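Local coordinates for inositol-1,4,5-trisphosphate 5-phosphatase 1 (Schizosaccharomyces pombe, PDB 1I9Z), which removes the 5-phosphate from soluble and lipid inositol phosphates, thereby controlling cellular phosphoinositide levels in membrane trafficking and signalling, at residues A55-V60 / I151-E156; A79-W84 / G112-I117; V103-G108 / S122-I127; G159-T164 / L188-G193; H199-W204 / A315-V320. All blocks are in the same frame, centred on the assembly; numbering follows the deposited sequence.

Interaction 1 (A55-V60 / I151-E156)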
# COMPACT_ATOMS: atom_id res chain seq x y z
N ALA A 55 -15.24 0.70 -0.73
CA ALA A 55 -14.39 -0.40 -0.31
C ALA A 55 -14.64 -0.81 1.14
O ALA A 55 -15.22 -0.04 1.90
CB ALA A 55 -12.89 0.01 -0.44
N ASP A 56 -14.13 -1.97 1.51
CA ASP A 56 -14.23 -2.42 2.90
C ASP A 56 -13.16 -1.71 3.75
O ASP A 56 -13.38 -1.38 4.92
CB ASP A 56 -14.01 -3.91 2.95
CG ASP A 56 -15.14 -4.65 2.20
OD1 ASP A 56 -16.30 -4.35 2.53
OD2 ASP A 56 -14.89 -5.48 1.33
N ILE A 57 -12.00 -1.47 3.13
CA ILE A 57 -10.88 -0.87 3.84
C ILE A 57 -10.31 0.23 2.97
O ILE A 57 -10.09 -0.01 1.79
CB ILE A 57 -9.78 -1.95 4.09
CG1 ILE A 57 -10.39 -3.12 4.85
CG2 ILE A 57 -8.60 -1.36 4.90
CD1 ILE A 57 -9.43 -4.29 5.10
N TYR A 58 -10.16 1.43 3.56
CA TYR A 58 -9.49 2.54 2.90
C TYR A 58 -8.13 2.76 3.58
O TYR A 58 -8.04 2.97 4.83
CB TYR A 58 -10.28 3.84 2.99
CG TYR A 58 -11.42 3.88 2.06
CD1 TYR A 58 -12.59 3.23 2.38
CD2 TYR A 58 -11.32 4.54 0.81
CE1 TYR A 58 -13.65 3.18 1.48
CE2 TYR A 58 -12.42 4.52 -0.11
CZ TYR A 58 -13.57 3.81 0.26
OH TYR A 58 -14.63 3.64 -0.60
N VAL A 59 -7.06 2.74 2.76
CA VAL A 59 -5.71 2.93 3.30
C VAL A 59 -5.23 4.22 2.65
O VAL A 59 -5.06 4.30 1.44
CB VAL A 59 -4.76 1.69 2.95
CG1 VAL A 59 -3.28 2.01 3.42
CG2 VAL A 59 -5.32 0.41 3.64
N VAL A 60 -5.03 5.26 3.46
CA VAL A 60 -4.64 6.57 2.96
C VAL A 60 -3.29 7.02 3.50
O VAL A 60 -3.08 7.08 4.72
CB VAL A 60 -5.70 7.63 3.37
CG1 VAL A 60 -5.41 9.00 2.69
CG2 VAL A 60 -7.15 7.12 3.02
N ILE A 151 1.47 0.11 9.00
CA ILE A 151 0.48 -0.52 9.86
C ILE A 151 0.14 -1.90 9.24
O ILE A 151 -0.09 -2.01 8.03
CB ILE A 151 -0.78 0.36 9.95
CG1 ILE A 151 -0.40 1.68 10.68
CG2 ILE A 151 -1.86 -0.42 10.72
CD1 ILE A 151 -1.49 2.86 10.45
N ARG A 152 0.10 -2.93 10.08
CA ARG A 152 -0.23 -4.28 9.64
C ARG A 152 -1.35 -4.80 10.55
O ARG A 152 -1.64 -4.25 11.63
CB ARG A 152 1.01 -5.18 9.70
CG ARG A 152 1.61 -5.48 11.17
CD ARG A 152 0.81 -6.55 11.98
NE ARG A 152 0.78 -7.83 11.25
CZ ARG A 152 -0.10 -8.82 11.44
NH1 ARG A 152 -0.02 -9.91 10.66
NH2 ARG A 152 -1.02 -8.76 12.42
N PHE A 153 -2.02 -5.85 10.07
CA PHE A 153 -3.10 -6.43 10.86
C PHE A 153 -3.50 -7.76 10.21
O PHE A 153 -3.15 -8.07 9.04
CB PHE A 153 -4.32 -5.46 10.95
CG PHE A 153 -4.93 -5.05 9.62
CD1 PHE A 153 -5.91 -5.83 9.03
CD2 PHE A 153 -4.51 -3.89 8.95
CE1 PHE A 153 -6.48 -5.48 7.79
CE2 PHE A 153 -5.06 -3.51 7.71
CZ PHE A 153 -6.04 -4.29 7.12
N ASP A 154 -4.24 -8.56 10.97
CA ASP A 154 -4.72 -9.81 10.38
C ASP A 154 -6.19 -9.56 10.14
O ASP A 154 -6.85 -8.88 10.96
CB ASP A 154 -4.53 -10.97 11.35
CG ASP A 154 -3.12 -11.27 11.56
OD1 ASP A 154 -2.44 -11.51 10.55
OD2 ASP A 154 -2.63 -11.26 12.70
N TYR A 155 -6.69 -10.04 9.00
CA TYR A 155 -8.11 -9.98 8.67
C TYR A 155 -8.45 -11.49 8.66
O TYR A 155 -8.07 -12.26 7.75
CB TYR A 155 -8.37 -9.28 7.34
CG TYR A 155 -9.85 -9.03 7.12
CD1 TYR A 155 -10.34 -7.73 7.06
CD2 TYR A 155 -10.75 -10.09 6.96
CE1 TYR A 155 -11.67 -7.47 6.85
CE2 TYR A 155 -12.12 -9.85 6.74
CZ TYR A 155 -12.57 -8.54 6.70
OH TYR A 155 -13.88 -8.24 6.52
N GLU A 156 -9.16 -11.89 9.71
CA GLU A 156 -9.39 -13.31 9.96
C GLU A 156 -7.98 -13.92 10.01
O GLU A 156 -7.14 -13.40 10.74
CB GLU A 156 -10.28 -13.94 8.88
CG GLU A 156 -11.72 -13.44 8.89
CD GLU A 156 -12.54 -13.67 10.20
OE1 GLU A 156 -12.13 -14.40 11.11
OE2 GLU A 156 -13.61 -13.07 10.29

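Interaction 2 (A79-W84 / G112-I117)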
# COMPACT_ATOMS: atom_id res chain seq x y z
N ALA A 79 -1.53 17.69 15.01
CA ALA A 79 -2.76 18.44 14.81
C ALA A 79 -3.19 18.46 13.36
O ALA A 79 -4.39 18.33 13.03
CB ALA A 79 -2.58 19.89 15.28
N LYS A 80 -2.23 18.72 12.49
CA LYS A 80 -2.58 18.82 11.07
C LYS A 80 -2.99 17.45 10.56
O LYS A 80 -3.95 17.32 9.82
CB LYS A 80 -1.42 19.38 10.26
CG LYS A 80 -1.37 20.93 10.26
CD LYS A 80 -0.01 21.42 9.72
CE LYS A 80 0.10 22.95 9.78
NZ LYS A 80 -0.86 23.61 8.83
N ARG A 81 -2.30 16.41 11.04
CA ARG A 81 -2.66 15.04 10.63
C ARG A 81 -4.11 14.74 11.09
O ARG A 81 -4.93 14.21 10.36
CB ARG A 81 -1.72 14.02 11.29
CG ARG A 81 -2.12 12.62 10.85
CD ARG A 81 -1.42 11.61 11.70
NE ARG A 81 -2.17 11.41 12.94
CZ ARG A 81 -1.60 11.44 14.14
NH1 ARG A 81 -0.30 11.69 14.27
NH2 ARG A 81 -2.32 11.15 15.22
N ARG A 82 -4.45 15.14 12.32
CA ARG A 82 -5.79 14.88 12.79
C ARG A 82 -6.87 15.63 12.02
O ARG A 82 -8.00 15.15 11.99
CB ARG A 82 -5.89 15.19 14.30
CG ARG A 82 -5.13 14.13 15.09
CD ARG A 82 -5.06 14.36 16.62
NE ARG A 82 -4.45 13.15 17.18
CZ ARG A 82 -3.52 13.13 18.14
NH1 ARG A 82 -3.08 14.28 18.66
NH2 ARG A 82 -3.06 11.95 18.57
N GLU A 83 -6.54 16.77 11.43
CA GLU A 83 -7.55 17.52 10.63
C GLU A 83 -7.87 16.68 9.37
O GLU A 83 -9.00 16.57 8.91
CB GLU A 83 -6.97 18.85 10.17
CG GLU A 83 -6.87 19.91 11.29
CD GLU A 83 -6.21 21.18 10.77
OE1 GLU A 83 -6.77 21.75 9.81
OE2 GLU A 83 -5.16 21.60 11.30
N TRP A 84 -6.81 16.10 8.78
CA TRP A 84 -7.00 15.24 7.63
C TRP A 84 -7.81 14.01 8.03
O TRP A 84 -8.71 13.61 7.31
CB TRP A 84 -5.62 14.82 7.03
CG TRP A 84 -5.04 15.93 6.28
CD1 TRP A 84 -3.98 16.70 6.63
CD2 TRP A 84 -5.46 16.36 4.99
NE1 TRP A 84 -3.68 17.57 5.61
CE2 TRP A 84 -4.58 17.39 4.59
CE3 TRP A 84 -6.49 15.96 4.11
CZ2 TRP A 84 -4.69 18.07 3.34
CZ3 TRP A 84 -6.60 16.62 2.85
CH2 TRP A 84 -5.69 17.66 2.49
N GLY A 112 6.29 14.65 8.23
CA GLY A 112 5.12 14.97 7.43
C GLY A 112 4.44 13.81 6.68
O GLY A 112 3.47 14.00 5.91
N THR A 113 4.95 12.62 6.90
CA THR A 113 4.39 11.43 6.28
C THR A 113 3.41 10.78 7.24
O THR A 113 3.76 10.63 8.42
CB THR A 113 5.55 10.44 5.94
OG1 THR A 113 6.47 11.12 5.07
CG2 THR A 113 5.00 9.16 5.31
N ALA A 114 2.19 10.45 6.77
CA ALA A 114 1.24 9.79 7.67
C ALA A 114 0.45 8.69 6.95
O ALA A 114 0.21 8.74 5.73
CB ALA A 114 0.25 10.83 8.29
N LEU A 115 0.04 7.70 7.71
CA LEU A 115 -0.74 6.58 7.18
C LEU A 115 -1.96 6.43 8.08
O LEU A 115 -1.84 6.45 9.31
CB LEU A 115 0.10 5.25 7.25
CG LEU A 115 -0.60 4.03 6.63
CD1 LEU A 115 -0.76 4.26 5.05
CD2 LEU A 115 0.24 2.73 6.96
N MET A 116 -3.13 6.35 7.49
CA MET A 116 -4.31 6.16 8.31
C MET A 116 -5.17 5.12 7.62
O MET A 116 -5.32 5.13 6.36
CB MET A 116 -5.06 7.49 8.50
CG MET A 116 -5.40 8.15 7.19
SD MET A 116 -6.04 9.92 7.45
CE MET A 116 -4.68 10.76 7.91
N ILE A 117 -5.75 4.22 8.42
CA ILE A 117 -6.53 3.14 7.86
C ILE A 117 -7.96 3.14 8.45
O ILE A 117 -8.12 3.23 9.69
CB ILE A 117 -5.81 1.78 8.14
CG1 ILE A 117 -4.45 1.74 7.38
CG2 ILE A 117 -6.75 0.59 7.63
CD1 ILE A 117 -3.74 0.36 7.48

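Interaction 3 (V103-G108 / S122-I127)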
# COMPACT_ATOMS: atom_id res chain seq x y z
N VAL A 103 -14.84 3.47 10.58
CA VAL A 103 -14.13 3.88 11.75
C VAL A 103 -12.64 3.88 11.39
O VAL A 103 -12.20 3.13 10.50
CB VAL A 103 -14.31 2.90 12.92
CG1 VAL A 103 -15.79 2.93 13.40
CG2 VAL A 103 -13.90 1.52 12.52
N GLN A 104 -11.88 4.72 12.10
CA GLN A 104 -10.42 4.75 11.88
C GLN A 104 -9.85 3.67 12.79
O GLN A 104 -10.00 3.68 14.03
CB GLN A 104 -9.84 6.11 12.25
CG GLN A 104 -8.28 6.15 12.36
CD GLN A 104 -7.83 7.54 12.66
OE1 GLN A 104 -8.37 8.50 12.10
NE2 GLN A 104 -6.85 7.69 13.59
N LEU A 105 -9.18 2.73 12.18
CA LEU A 105 -8.56 1.66 12.91
C LEU A 105 -7.34 2.20 13.63
O LEU A 105 -7.12 1.98 14.87
CB LEU A 105 -8.14 0.56 11.92
CG LEU A 105 -7.65 -0.76 12.43
CD1 LEU A 105 -8.84 -1.47 13.13
CD2 LEU A 105 -7.10 -1.61 11.23
N ARG A 106 -6.49 2.89 12.87
CA ARG A 106 -5.24 3.40 13.43
C ARG A 106 -4.56 4.36 12.44
O ARG A 106 -4.84 4.27 11.23
CB ARG A 106 -4.22 2.25 13.70
CG ARG A 106 -3.08 2.86 14.61
CD ARG A 106 -1.54 2.48 14.74
NE ARG A 106 -1.44 1.31 15.52
CZ ARG A 106 -0.51 0.75 16.30
NH1 ARG A 106 0.75 1.13 16.68
NH2 ARG A 106 -0.97 -0.40 16.75
N SER A 107 -3.70 5.23 12.95
CA SER A 107 -2.92 6.13 12.11
C SER A 107 -1.53 6.20 12.72
O SER A 107 -1.31 5.92 13.91
CB SER A 107 -3.49 7.56 11.95
OG SER A 107 -3.30 8.30 13.14
N GLY A 108 -0.59 6.59 11.89
CA GLY A 108 0.80 6.71 12.32
C GLY A 108 1.39 7.91 11.60
O GLY A 108 0.86 8.32 10.52
N SER A 122 -18.53 -3.10 10.16
CA SER A 122 -18.79 -4.53 10.04
C SER A 122 -17.54 -5.37 9.86
O SER A 122 -17.56 -6.57 10.09
CB SER A 122 -19.75 -4.78 8.87
OG SER A 122 -19.23 -4.26 7.65
N CYS A 123 -16.42 -4.77 9.46
CA CYS A 123 -15.19 -5.53 9.30
C CYS A 123 -14.46 -5.68 10.63
O CYS A 123 -13.62 -6.55 10.80
CB CYS A 123 -14.20 -4.81 8.33
SG CYS A 123 -14.75 -4.80 6.66
N LEU A 124 -14.75 -4.79 11.56
CA LEU A 124 -14.00 -4.81 12.81
C LEU A 124 -13.82 -6.14 13.56
O LEU A 124 -12.72 -6.44 14.03
CB LEU A 124 -14.54 -3.77 13.78
CG LEU A 124 -13.94 -2.39 13.73
CD1 LEU A 124 -14.55 -1.61 14.92
CD2 LEU A 124 -12.41 -2.47 13.85
N PRO A 125 -14.88 -6.95 13.69
CA PRO A 125 -14.71 -8.22 14.41
C PRO A 125 -13.67 -9.13 13.79
O PRO A 125 -13.12 -9.97 14.49
CB PRO A 125 -16.11 -8.84 14.35
CG PRO A 125 -17.02 -7.66 14.32
CD PRO A 125 -16.30 -6.71 13.36
N SER A 126 -13.38 -8.94 12.50
CA SER A 126 -12.44 -9.79 11.78
C SER A 126 -11.01 -9.30 11.90
O SER A 126 -10.09 -10.05 11.65
CB SER A 126 -12.76 -9.81 10.26
OG SER A 126 -13.99 -10.44 9.95
N ILE A 127 -10.83 -8.06 12.35
CA ILE A 127 -9.48 -7.46 12.36
C ILE A 127 -8.78 -7.58 13.69
O ILE A 127 -9.34 -7.16 14.72
CB ILE A 127 -9.59 -5.98 11.90
CG1 ILE A 127 -9.96 -5.99 10.39
CG2 ILE A 127 -8.22 -5.25 12.13
CD1 ILE A 127 -10.33 -4.61 9.78

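Interaction 4 (G159-T164 / L188-G193)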
# COMPACT_ATOMS: atom_id res chain seq x y z
N GLY A 159 -2.78 -12.19 6.77
CA GLY A 159 -2.00 -11.03 7.25
C GLY A 159 -1.76 -9.95 6.20
O GLY A 159 -1.36 -10.28 5.08
N LEU A 160 -2.06 -8.68 6.53
CA LEU A 160 -1.84 -7.60 5.58
C LEU A 160 -0.91 -6.53 6.15
O LEU A 160 -0.98 -6.23 7.33
CB LEU A 160 -3.18 -6.95 5.19
CG LEU A 160 -4.20 -7.89 4.51
CD1 LEU A 160 -5.16 -8.45 5.61
CD2 LEU A 160 -4.96 -7.07 3.44
N CYS A 161 -0.02 -5.99 5.31
CA CYS A 161 0.84 -4.95 5.80
C CYS A 161 0.84 -3.81 4.82
O CYS A 161 1.05 -4.03 3.61
CB CYS A 161 2.26 -5.47 6.02
SG CYS A 161 3.47 -4.22 6.56
N PHE A 162 0.59 -2.59 5.33
CA PHE A 162 0.58 -1.40 4.52
C PHE A 162 1.69 -0.43 4.92
O PHE A 162 1.90 -0.11 6.14
CB PHE A 162 -0.80 -0.70 4.62
CG PHE A 162 -1.87 -1.51 4.08
CD1 PHE A 162 -2.57 -2.40 4.90
CD2 PHE A 162 -2.15 -1.46 2.68
CE1 PHE A 162 -3.58 -3.23 4.37
CE2 PHE A 162 -3.13 -2.27 2.14
CZ PHE A 162 -3.84 -3.15 2.98
N ILE A 163 2.40 0.06 3.90
CA ILE A 163 3.48 0.98 4.14
C ILE A 163 3.41 2.18 3.22
O ILE A 163 3.26 2.00 2.01
CB ILE A 163 4.86 0.34 3.86
CG1 ILE A 163 4.94 -1.02 4.55
CG2 ILE A 163 5.99 1.26 4.29
CD1 ILE A 163 5.36 -2.10 3.66
N THR A 164 3.43 3.40 3.79
CA THR A 164 3.55 4.57 2.92
C THR A 164 4.93 5.21 3.20
O THR A 164 5.47 5.09 4.30
CB THR A 164 2.40 5.62 3.11
OG1 THR A 164 2.48 6.55 2.04
CG2 THR A 164 2.57 6.39 4.46
N LEU A 188 12.11 -1.47 9.31
CA LEU A 188 10.75 -1.43 9.84
C LEU A 188 10.50 -2.73 10.62
O LEU A 188 10.65 -3.84 10.08
CB LEU A 188 9.79 -1.31 8.67
CG LEU A 188 8.69 -0.30 8.35
CD1 LEU A 188 8.83 1.10 9.02
CD2 LEU A 188 8.61 -0.25 6.83
N ARG A 189 10.15 -2.61 11.89
CA ARG A 189 9.89 -3.81 12.68
C ARG A 189 8.71 -3.53 13.56
O ARG A 189 8.68 -2.48 14.19
CB ARG A 189 11.08 -4.10 13.57
CG ARG A 189 12.23 -4.68 12.78
CD ARG A 189 12.01 -6.18 12.65
NE ARG A 189 13.18 -6.80 12.05
CZ ARG A 189 13.49 -6.68 10.77
NH1 ARG A 189 12.71 -5.97 9.97
NH2 ARG A 189 14.60 -7.22 10.30
N PHE A 190 7.74 -4.43 13.58
CA PHE A 190 6.57 -4.22 14.44
C PHE A 190 6.83 -4.88 15.79
O PHE A 190 7.98 -4.95 16.18
CB PHE A 190 5.33 -4.79 13.80
CG PHE A 190 5.01 -4.19 12.44
CD1 PHE A 190 5.41 -4.84 11.29
CD2 PHE A 190 4.25 -3.04 12.32
CE1 PHE A 190 5.03 -4.38 10.00
CE2 PHE A 190 3.88 -2.56 11.05
CZ PHE A 190 4.28 -3.26 9.89
N ARG A 191 5.83 -5.38 16.49
CA ARG A 191 6.12 -6.03 17.79
C ARG A 191 6.93 -7.32 17.66
O ARG A 191 6.78 -8.09 16.68
CB ARG A 191 4.82 -6.36 18.52
CG ARG A 191 3.98 -5.09 18.66
CD ARG A 191 2.73 -5.29 19.55
NE ARG A 191 3.05 -5.59 20.96
CZ ARG A 191 2.18 -6.14 21.82
NH1 ARG A 191 0.96 -6.45 21.42
NH2 ARG A 191 2.54 -6.37 23.08
N ARG A 192 7.78 -7.57 18.65
CA ARG A 192 8.55 -8.82 18.64
C ARG A 192 9.34 -9.06 17.36
O ARG A 192 9.46 -10.21 16.89
CB ARG A 192 7.63 -10.02 18.85
CG ARG A 192 6.62 -9.82 19.98
CD ARG A 192 5.62 -10.96 20.07
NE ARG A 192 6.25 -12.19 20.55
CZ ARG A 192 6.14 -13.38 19.94
NH1 ARG A 192 5.42 -13.48 18.81
NH2 ARG A 192 6.72 -14.45 20.47
N GLY A 193 9.90 -7.98 16.79
CA GLY A 193 10.70 -8.12 15.59
C GLY A 193 9.99 -8.55 14.32
O GLY A 193 10.65 -8.91 13.37

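Interaction 5 (H199-W204 / A315-V320)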
# COMPACT_ATOMS: atom_id res chain seq x y z
N HIS A 199 3.87 -11.37 5.75
CA HIS A 199 2.46 -11.16 5.48
C HIS A 199 2.03 -11.77 4.14
O HIS A 199 2.84 -11.80 3.20
CB HIS A 199 2.17 -9.65 5.39
CG HIS A 199 2.43 -8.93 6.69
ND1 HIS A 199 3.66 -8.43 7.04
CD2 HIS A 199 1.63 -8.80 7.77
CE1 HIS A 199 3.62 -8.03 8.31
NE2 HIS A 199 2.40 -8.25 8.77
N ASP A 200 0.77 -12.16 4.05
CA ASP A 200 0.21 -12.64 2.77
C ASP A 200 0.18 -11.53 1.72
O ASP A 200 0.48 -11.78 0.54
CB ASP A 200 -1.20 -13.16 3.01
CG ASP A 200 -1.20 -14.30 3.99
OD1 ASP A 200 -0.62 -15.36 3.64
OD2 ASP A 200 -1.65 -14.12 5.14
N TYR A 201 -0.21 -10.32 2.14
CA TYR A 201 -0.28 -9.18 1.22
C TYR A 201 0.46 -7.97 1.79
O TYR A 201 0.29 -7.64 2.98
CB TYR A 201 -1.76 -8.79 1.00
CG TYR A 201 -2.66 -9.94 0.60
CD1 TYR A 201 -3.84 -10.18 1.28
CD2 TYR A 201 -2.34 -10.74 -0.52
CE1 TYR A 201 -4.73 -11.17 0.89
CE2 TYR A 201 -3.20 -11.74 -0.93
CZ TYR A 201 -4.39 -11.96 -0.24
OH TYR A 201 -5.24 -12.96 -0.61
N VAL A 202 1.26 -7.29 0.96
CA VAL A 202 1.96 -6.09 1.40
C VAL A 202 1.73 -5.02 0.32
O VAL A 202 1.91 -5.32 -0.89
CB VAL A 202 3.50 -6.32 1.48
CG1 VAL A 202 4.17 -5.00 1.93
CG2 VAL A 202 3.86 -7.47 2.44
N VAL A 203 1.36 -3.79 0.69
CA VAL A 203 1.19 -2.73 -0.32
C VAL A 203 2.09 -1.65 0.19
O VAL A 203 1.98 -1.25 1.38
CB VAL A 203 -0.27 -2.18 -0.44
CG1 VAL A 203 -0.30 -1.01 -1.45
CG2 VAL A 203 -1.19 -3.29 -0.95
N TRP A 204 3.05 -1.23 -0.65
CA TRP A 204 4.02 -0.20 -0.21
C TRP A 204 3.88 0.90 -1.25
O TRP A 204 4.01 0.65 -2.45
CB TRP A 204 5.42 -0.78 -0.23
CG TRP A 204 6.50 0.04 0.33
CD1 TRP A 204 6.55 1.40 0.48
CD2 TRP A 204 7.77 -0.45 0.79
NE1 TRP A 204 7.75 1.77 1.01
CE2 TRP A 204 8.51 0.64 1.20
CE3 TRP A 204 8.33 -1.74 0.87
CZ2 TRP A 204 9.84 0.52 1.71
CZ3 TRP A 204 9.65 -1.85 1.39
CH2 TRP A 204 10.37 -0.74 1.80
N ALA A 315 -8.90 -8.67 -2.08
CA ALA A 315 -7.97 -9.47 -1.30
C ALA A 315 -8.74 -10.66 -0.76
O ALA A 315 -9.74 -10.48 -0.05
CB ALA A 315 -7.40 -8.64 -0.14
N ASN A 316 -8.30 -11.85 -1.15
CA ASN A 316 -8.93 -13.07 -0.70
C ASN A 316 -8.46 -13.33 0.71
O ASN A 316 -7.26 -13.39 0.97
CB ASN A 316 -8.55 -14.25 -1.60
CG ASN A 316 -9.33 -15.51 -1.20
OD1 ASN A 316 -8.80 -16.40 -0.53
ND2 ASN A 316 -10.61 -15.56 -1.56
N ILE A 317 -9.43 -13.49 1.59
CA ILE A 317 -9.26 -13.70 3.03
C ILE A 317 -9.67 -15.12 3.40
O ILE A 317 -10.59 -15.66 2.82
CB ILE A 317 -10.18 -12.64 3.81
CG1 ILE A 317 -9.29 -11.49 4.27
CG2 ILE A 317 -10.97 -13.25 5.03
CD1 ILE A 317 -8.35 -11.07 3.26
N VAL A 318 -8.99 -15.71 4.37
CA VAL A 318 -9.36 -17.05 4.82
C VAL A 318 -9.62 -17.07 6.31
O VAL A 318 -8.85 -16.51 7.08
CB VAL A 318 -8.25 -18.08 4.53
CG1 VAL A 318 -8.73 -19.50 4.89
CG2 VAL A 318 -7.85 -17.97 3.06
N LYS A 319 -10.70 -17.72 6.71
CA LYS A 319 -10.99 -17.86 8.12
C LYS A 319 -10.94 -19.38 8.39
O LYS A 319 -11.74 -20.15 7.83
CB LYS A 319 -12.37 -17.30 8.44
CG LYS A 319 -12.75 -17.51 9.90
CD LYS A 319 -14.17 -17.00 10.14
CE LYS A 319 -14.67 -17.22 11.57
NZ LYS A 319 -15.98 -16.52 11.74
N VAL A 320 -9.99 -19.78 9.22
CA VAL A 320 -9.75 -21.18 9.55
C VAL A 320 -10.33 -21.56 10.91
O VAL A 320 -10.08 -20.89 11.89
CB VAL A 320 -8.24 -21.47 9.61
CG1 VAL A 320 -8.00 -22.97 9.89
CG2 VAL A 320 -7.56 -21.07 8.28

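Interaction 1 (A55-V60 / I151-E156)
Ile-57 meets Phe-153 and Tyr-155 through one methyl group, CD1. CG1 stands beside the backbone N (chi1 -56°) and the chain then runs out fully extended (chi2 177°), which carries CD1 across between the strands, where the CA atoms of Ile-57 and Tyr-155 are 10.7 Å apart. There CD1 lies 3.9 Å from CZ of Phe-153, each side chain extending to meet the other. The same methyl lies 4.1 Å from CD1 of Tyr-155, whose side chain passes alongside and offers a ring carbon. Both rings receive the methyl obliquely. A slim branched aliphatic suits a place where one methyl must serve two rings, and the large aromatics span the rest of the distance.

Arg-152 and Asp-154 belong to the other side of their strand. NH1 and NH2 of Arg-152 grip the carboxylate end-on, NH2 reaching Asp-154 OD2 at 3.0 Å, and both oxygens are met from above the carboxylate plane. NE of the same guanidinium is hydrogen-bonded to NE2 of His-199, so several partners hold the group.

The contact lies between the two facing sheets of the DNase I-like α/β-sandwich: Ile-57 also touches Ile-117 on neighbouring strand 113-120, while Phe-153 and Tyr-155 both rest on Leu-160 of strand 158-166.

Interaction 2 (A79-W84 / G112-I117)
Arg-81 turns CG anti to its own amide N (chi1 180°) and then bends at chi3, laying its aliphatic part along Ala-114, while Met-116, with chi1 at 54° and an extended chi2, sends its sulfur and terminal methyl toward the helix. This is helix-on-sheet packing in the DNase I-like α/β-sandwich: helix 78-94 lies on the outer face of the six-stranded sheet, the axes of its segment 79-84 and of strand segment 113-117 inclined by 38°. The small Ala-114 allows the arginine methylenes in close, CG and CD of Arg-81 each standing 3.9 Å from CB of Ala-114. Arginine suits the margin of such an interface because its hydrocarbon part packs while the guanidinium reaches polar partners, a salt bridge to Glu-85 and a hydrogen bond to Gln-109. Trp-84 contributes its CB, since its indole leads away toward Phe-62. Flexible and unbranched, Met-116 lies against the helix backbone, its CE 4.3 Å from Trp-84 CB and 4.2 Å from Arg-81 O.

Interaction 3 (V103-G108 / S122-I127)
No flat group takes part where Val-103 and Leu-105 meet Leu-124 and Ile-127; with neither ring faces nor edges to present, the four touch chiefly through methyl groups. Leu-124 reaches both residues of the strand. Its CD1 comes 4.0 Å from CG2 of Val-103, one side chain set aslant to the other, and its CD2 lies 3.8 Å from CD1 of Leu-105, the two leucines lying alongside and pointing contrary ways. CG of Leu-105 is anti to the backbone N (chi1 -171°), and its forked end spreads over Ile-127, with CD2 3.9 Å from CG2 of that isoleucine. Branched aliphatics suit this partly buried margin, since they fill it without any polar atom needing a partner. Leu-124 sits in a short 3-10 turn, in which Ile-127 N donates a hydrogen bond to Leu-124 O at 3.0 Å, and Ile-127 is the more deeply buried, packing also on Phe-153. The arrangement belongs to the rim of an α/β-sandwich: an outermost strand of one sheet is covered by the connection that carries the chain over into the other sheet.

Interaction 4 (G159-T164 / L188-G193)
Cys-161 and Phe-190 form a sulfur-aromatic contact at the ring edge. SG is 3.6 Å from CZ of Phe-190 and 4.8 Å from the ring centroid, 77° off the ring normal, so the sulfur lies close to the ring plane. It gets there because SG stands anti to the backbone N (chi1 177°), pointing from the strand toward the loop. The compact thiol lets the large ring come up to the sheet, where it also packs on Ala-150 and Arg-152.

The second kind is purely aliphatic. CG2 of Ile-163 meets CD2 of Leu-188 at 3.9 Å, the two side chains lying side by side with their ends turned contrary ways. Leu-188, the first residue to leave the helical conformation after helix 174-187, has both torsions away from staggered values, which may reflect some strain.

The polar element is local to the loop: NH1 of Arg-189 donates to O of Leu-188 at 3.0 Å, from above the carbonyl plane. Arg-189 itself is exposed, as suits a charged residue.

The loop leads from helix 174-187 to strand 201-205, the parallel neighbour of strand 158-166, so the contact lies within a β-α-β crossover. Its attraction is dispersive, with a modest electrostatic part likely where the electron-rich sulfur faces the positive ring edge; the loop closes over the strand by shape more than by directed bonds.

Interaction 5 (H199-W204 / A315-V320)
Tyr-201 packs closely against Ala-315 and the backbone of Asn-316. Its CG lies beside the backbone N (chi1 -52°), sending the ring toward strand 309-320. The hydroxyl donates to O of Asn-316 over a short 2.6 Å, in the carbonyl plane and on a lone pair, with a C=O...donor angle of 128°. Behind the bond, ring carbon CE1 lies 3.8 Å from CB of Ala-315, whose small side chain lets the ring pass. Packing is slacker toward Ile-317, whose CD1 reaches the ring edge at 4.3 Å from CE1. On the solvent side, exposed Asp-200 lays its CB over the centre of one ring face; of the Asn-316 side chain, CB is what approaches the hydroxyl, while the amide turns to Asn-24 in a weak bond. A phenylalanine in its place would probably leave the Asn-316 carbonyl without its hydroxyl donor and lose the directed tie between the sheets. Tyrosine therefore suits the end of this sandwich interior, its hydroxyl adding a directed bond that nonpolar packing lacks.

Overall arrangement
This chain is the catalytic 5-phosphatase domain of a longer protein. Interactions 1 and 5 both bridge the two sheets of its sandwich and are buried, but the first relies wholly on hydrocarbon contacts while the second adds a hydrogen bond; their centres lie about 9 Å apart. Interactions 2 and 4 cover opposite outer flanks, a helix on the six-stranded sheet and a loop on the five-stranded one, about 18 Å apart between centres. Interaction 3 is the one only partly buried, and its purely aliphatic chemistry contrasts with the sulfur-aromatic pair of interaction 4. It shares the sheet of interaction 2, strands 102-110 and 113-120 being neighbours, as strands 147-155 and 158-166 join interactions 1 and 4.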